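Local coordinates for PKS_KS domain-containing protein (Photorhabdus luminescens subsp. laumondii, PDB 6SMO) that probably catalyses 3-oxoacyl-[acyl-carrier-protein] synthesis as a thiolase-fold ketosynthase, and holds a pentaoxo-dodecanal in its pocket, at residues B[252-257]-B[397-402]; B[359-364]-B[390-395]. One frame throughout, in Å; residues are numbered along the deposited sequence.

Contact 1: residues B[252-257]-B[397-402]; sequences SLERDG and YQTPDP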
# COMPACT_ATOMS: atom_id res chain seq x y z
N SER B 252 -24.18 0.07 14.37
CA SER B 252 -24.88 0.47 15.62
C SER B 252 -24.80 1.99 15.77
O SER B 252 -23.82 2.59 15.28
CB SER B 252 -24.31 -0.23 16.82
OG SER B 252 -24.47 -1.64 16.71
N LEU B 253 -25.79 2.59 16.45
CA LEU B 253 -25.91 4.06 16.66
C LEU B 253 -24.84 4.53 17.67
O LEU B 253 -24.54 5.74 17.66
CB LEU B 253 -27.33 4.36 17.15
CG LEU B 253 -27.70 5.84 17.31
CD1 LEU B 253 -27.36 6.64 16.05
CD2 LEU B 253 -29.17 5.99 17.65
N GLU B 254 -24.29 3.62 18.47
CA GLU B 254 -23.32 3.93 19.57
C GLU B 254 -21.89 4.04 19.03
O GLU B 254 -21.05 4.61 19.75
CB GLU B 254 -23.37 2.85 20.66
CG GLU B 254 -24.60 2.92 21.54
CD GLU B 254 -25.82 2.18 21.02
OE1 GLU B 254 -25.84 1.81 19.83
OE2 GLU B 254 -26.76 1.96 21.82
N ARG B 255 -21.60 3.51 17.83
CA ARG B 255 -20.23 3.37 17.28
C ARG B 255 -19.53 4.74 17.23
O ARG B 255 -20.21 5.73 16.91
CB ARG B 255 -20.27 2.71 15.89
CG ARG B 255 -20.80 3.60 14.77
CD ARG B 255 -20.96 2.82 13.48
NE ARG B 255 -21.31 3.66 12.35
CZ ARG B 255 -22.55 4.05 12.02
NH1 ARG B 255 -23.59 3.69 12.75
NH2 ARG B 255 -22.73 4.82 10.96
N ASP B 256 -18.23 4.77 17.54
CA ASP B 256 -17.42 6.02 17.63
C ASP B 256 -15.97 5.79 17.18
O ASP B 256 -15.14 6.68 17.43
CB ASP B 256 -17.43 6.57 19.06
CG ASP B 256 -16.76 5.66 20.07
OD1 ASP B 256 -16.95 4.43 19.98
OD2 ASP B 256 -16.03 6.19 20.93
N GLY B 257 -15.66 4.66 16.53
CA GLY B 257 -14.30 4.32 16.07
C GLY B 257 -14.05 2.82 16.02
O GLY B 257 -14.87 2.07 16.58
N TYR B 397 -24.52 -5.53 18.49
CA TYR B 397 -25.56 -4.70 17.84
C TYR B 397 -26.54 -4.21 18.92
O TYR B 397 -27.39 -5.01 19.37
CB TYR B 397 -26.28 -5.46 16.73
CG TYR B 397 -27.12 -4.57 15.84
CD1 TYR B 397 -26.55 -3.89 14.77
CD2 TYR B 397 -28.47 -4.39 16.07
CE1 TYR B 397 -27.31 -3.07 13.95
CE2 TYR B 397 -29.24 -3.57 15.26
CZ TYR B 397 -28.66 -2.91 14.20
OH TYR B 397 -29.41 -2.10 13.39
N GLN B 398 -26.40 -2.94 19.32
CA GLN B 398 -27.18 -2.31 20.43
C GLN B 398 -28.39 -1.59 19.82
O GLN B 398 -29.33 -2.29 19.39
CB GLN B 398 -26.25 -1.41 21.25
CG GLN B 398 -25.15 -2.17 21.97
CD GLN B 398 -24.02 -1.28 22.40
OE1 GLN B 398 -24.23 -0.20 22.96
NE2 GLN B 398 -22.79 -1.72 22.16
N THR B 399 -28.36 -0.25 19.76
CA THR B 399 -29.46 0.59 19.22
C THR B 399 -29.34 0.65 17.70
O THR B 399 -28.27 0.96 17.18
CB THR B 399 -29.45 2.00 19.83
OG1 THR B 399 -29.30 1.87 21.24
CG2 THR B 399 -30.70 2.79 19.52
N PRO B 400 -30.42 0.35 16.93
CA PRO B 400 -30.37 0.43 15.47
C PRO B 400 -30.30 1.88 14.98
O PRO B 400 -31.08 2.70 15.45
CB PRO B 400 -31.68 -0.24 15.03
CG PRO B 400 -32.62 -0.06 16.20
CD PRO B 400 -31.73 -0.09 17.43
N ASP B 401 -29.37 2.17 14.06
CA ASP B 401 -29.17 3.50 13.43
C ASP B 401 -30.26 3.70 12.37
O ASP B 401 -30.48 2.81 11.56
CB ASP B 401 -27.77 3.62 12.84
CG ASP B 401 -27.33 5.05 12.54
OD1 ASP B 401 -28.07 5.76 11.85
OD2 ASP B 401 -26.24 5.43 13.01
N PRO B 402 -30.96 4.85 12.35
CA PRO B 402 -31.97 5.11 11.31
C PRO B 402 -31.38 5.20 9.89
O PRO B 402 -32.09 4.84 8.96
CB PRO B 402 -32.60 6.45 11.73
CG PRO B 402 -31.55 7.11 12.61
CD PRO B 402 -30.86 5.96 13.32

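Contact 2: residues B[359-364]-B[390-395]; sequences PINSLK and YVHPTI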
# COMPACT_ATOMS: atom_id res chain seq x y z
N PRO B 359 -28.44 -10.31 3.44
CA PRO B 359 -27.63 -10.32 4.66
C PRO B 359 -26.24 -9.69 4.43
O PRO B 359 -25.54 -10.11 3.53
CB PRO B 359 -27.49 -11.81 5.01
CG PRO B 359 -28.64 -12.48 4.29
CD PRO B 359 -28.83 -11.67 3.03
N ILE B 360 -25.90 -8.68 5.24
CA ILE B 360 -24.60 -7.95 5.22
C ILE B 360 -23.98 -8.07 6.62
O ILE B 360 -24.71 -7.84 7.59
CB ILE B 360 -24.80 -6.48 4.82
CG1 ILE B 360 -25.59 -6.34 3.51
CG2 ILE B 360 -23.47 -5.74 4.75
CD1 ILE B 360 -26.33 -5.03 3.37
N ASN B 361 -22.70 -8.42 6.73
CA ASN B 361 -22.01 -8.58 8.05
C ASN B 361 -20.63 -7.93 8.02
O ASN B 361 -20.12 -7.63 6.93
CB ASN B 361 -21.92 -10.05 8.48
CG ASN B 361 -21.21 -10.94 7.48
OD1 ASN B 361 -20.69 -10.47 6.47
ND2 ASN B 361 -21.19 -12.24 7.75
N SER B 362 -20.07 -7.73 9.22
CA SER B 362 -18.68 -7.25 9.48
C SER B 362 -18.03 -8.17 10.52
O SER B 362 -18.61 -8.33 11.61
CB SER B 362 -18.68 -5.82 9.94
OG SER B 362 -17.37 -5.39 10.25
N LEU B 363 -16.87 -8.75 10.19
CA LEU B 363 -16.10 -9.65 11.09
C LEU B 363 -15.39 -8.81 12.16
O LEU B 363 -15.03 -9.39 13.21
CB LEU B 363 -15.09 -10.46 10.27
CG LEU B 363 -14.55 -11.71 10.97
CD1 LEU B 363 -15.58 -12.83 10.97
CD2 LEU B 363 -13.26 -12.18 10.31
N LYS B 364 -15.20 -7.51 11.91
CA LYS B 364 -14.45 -6.58 12.80
C LYS B 364 -15.20 -6.37 14.13
O LYS B 364 -14.59 -5.80 15.05
CB LYS B 364 -14.23 -5.23 12.10
CG LYS B 364 -13.30 -5.28 10.89
CD LYS B 364 -13.05 -3.91 10.28
CE LYS B 364 -12.13 -3.94 9.08
NZ LYS B 364 -12.77 -4.58 7.90
N TYR B 390 -23.21 -21.06 5.69
CA TYR B 390 -23.54 -20.37 6.96
C TYR B 390 -23.03 -18.92 6.89
O TYR B 390 -22.04 -18.67 6.18
CB TYR B 390 -22.93 -21.11 8.16
CG TYR B 390 -23.37 -20.60 9.51
CD1 TYR B 390 -24.50 -21.11 10.12
CD2 TYR B 390 -22.66 -19.61 10.17
CE1 TYR B 390 -24.92 -20.65 11.36
CE2 TYR B 390 -23.07 -19.13 11.40
CZ TYR B 390 -24.20 -19.65 12.00
OH TYR B 390 -24.61 -19.19 13.22
N VAL B 391 -23.71 -18.01 7.59
CA VAL B 391 -23.36 -16.56 7.64
C VAL B 391 -23.15 -16.17 9.11
O VAL B 391 -24.11 -16.30 9.90
CB VAL B 391 -24.46 -15.71 6.98
CG1 VAL B 391 -24.20 -14.22 7.13
CG2 VAL B 391 -24.63 -16.06 5.51
N HIS B 392 -21.94 -15.71 9.46
CA HIS B 392 -21.57 -15.25 10.82
C HIS B 392 -22.28 -13.93 11.11
O HIS B 392 -22.50 -13.14 10.20
CB HIS B 392 -20.05 -15.18 11.00
CG HIS B 392 -19.38 -14.05 10.28
ND1 HIS B 392 -19.55 -12.73 10.66
CD2 HIS B 392 -18.52 -14.04 9.24
CE1 HIS B 392 -18.84 -11.95 9.86
NE2 HIS B 392 -18.20 -12.73 8.99
N PRO B 393 -22.66 -13.66 12.38
CA PRO B 393 -23.38 -12.43 12.72
C PRO B 393 -22.45 -11.23 12.99
O PRO B 393 -21.28 -11.44 13.23
CB PRO B 393 -24.10 -12.83 14.01
CG PRO B 393 -23.14 -13.79 14.68
CD PRO B 393 -22.45 -14.52 13.55
N THR B 394 -23.01 -10.02 12.94
CA THR B 394 -22.40 -8.77 13.44
C THR B 394 -22.79 -8.61 14.92
O THR B 394 -23.94 -8.20 15.17
CB THR B 394 -22.83 -7.55 12.61
OG1 THR B 394 -22.72 -7.88 11.23
CG2 THR B 394 -22.00 -6.32 12.90
N ILE B 395 -21.89 -8.95 15.85
CA ILE B 395 -22.17 -8.95 17.31
C ILE B 395 -22.10 -7.51 17.85
O ILE B 395 -21.65 -6.62 17.10
CB ILE B 395 -21.23 -9.90 18.08
CG1 ILE B 395 -19.77 -9.45 18.05
CG2 ILE B 395 -21.39 -11.33 17.57
CD1 ILE B 395 -18.93 -10.01 19.18

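Contact 1: residues B[252-257]-B[397-402]
S252 meets Y397 and Q398 through its hydroxyl: OG lies 3.4 Å from Y397 CA, and the tyrosine ring approaches it obliquely by CD1. S252 also begins a type I beta turn that ends at R255, and the next three residues each present a different chemistry to 397-402. L253 contributes first its backbone, whose N donates to T399 O at 3.1 Å in a nearly straight bond (164°). A chi1 of -174°, with CG anti to the backbone N, carries CG toward 397-402, where the branch sends CD2 to within 4.0 Å of T399 CG2 and CD1 to D401 OD2 and, more distantly, the P402 ring. E254 folds back at chi2 (87°), which brings its carboxylate to T399 N and OG1. There OE2 accepts from T399 OG1 at 2.6 Å, on its syn side but somewhat out of plane, and OE1 takes T399 N at 3.3 Å on its syn lone pair. Both carboxylate oxygens therefore engage one residue, while E254 CG packs 3.4 Å from Q398 OE1. R255 runs extended from CG to NE and turns NH1 to two acceptors. S252 O, in the turn's own backbone, lies 2.8 Å from NH1, and D401 OD2 forms a salt bridge with NH1 at 3.2 Å, met from above the carboxylate plane. T336 and A337 carbonyls take NE and NH2, whereas D401 OD1 accepts from D403 N. Two loops of the ketosynthase (thiolase-like) fold thus meet, one before strand 263-271, the other between strands 390-391 and 414-415. The directed bonds are polar, but L253, through CB and both methyls, gives the largest share of buried surface; the arginine, tied also to 336-337, joins three pieces of chain.

Contact 2: residues B[359-364]-B[390-395]
H392 and N361 bury the largest areas here, and their flat groups lie one over the other: the N361 amide is turned only 14° from the imidazole plane, and N361 ND2 lies 3.1 Å above the plane of the H392 ring, over its centre. The same nitrogen donates to H392 O at 2.9 Å, with an N-H...O angle of 177° and the oxygen in the amide plane, so the asparagine bonds to the histidine's backbone while its amide packs nearly flat against the ring face. A chi1 of 57° sets N361 CG between the backbone N and the carbonyl carbon, which carries the amide across to 390-395; V391 CG1 packs 3.7 Å from ND2. Beyond the two segments, Y328 OH, the strongest partner, and E385 OE2 also bond to ND2, which is thus shared among three partners, more than its two hydrogens can serve with full bonds; E385 additionally accepts from H392 N. The other face of the imidazole is taken by L363, whose CD1 makes a CH-pi contact 3.5 Å from the ring centroid, shifted toward the rim. With amide on one face and methyl on the other, the ring is sandwiched. T394, third in buried area, places OG1 against the backbone of 361-362. It receives S362 N in a weak bond of 3.3 Å, while Y408 O is its stronger partner. The contact joins strand 360-361, the outermost strand within this chain of the large mixed sheet of the ketosynthase, thiolase-like fold, to the chain leaving helix 372-388. Its chemistry implies a buried polar cluster in which amide, carboxylate and hydroxyl groups are answered by partners from several directions, with apolar cover supplied by L363 and V391.

Overall arrangement
Contact 2 is wholly buried, whereas contact 1 lies on the surface, its centre about 22 Å from the chain centre against 14 Å. Segments 390-395 and 397-402 nearly adjoin in sequence, so one outgoing loop serves both: it first packs against strand 360-361 at the edge of the large mixed sheet, then meets the turn of 252-257. Their centres are 15 Å apart, and contact 2 is nested inside the chain loop that contact 1 closes. Charged groups bridge the segments directly in contact 1; in contact 2 an amide lies nearly flat over an imidazole, and the carboxylate comes from outside. The side chain of S362 is about 12 Å from the bound pentaoxo-dodecanal.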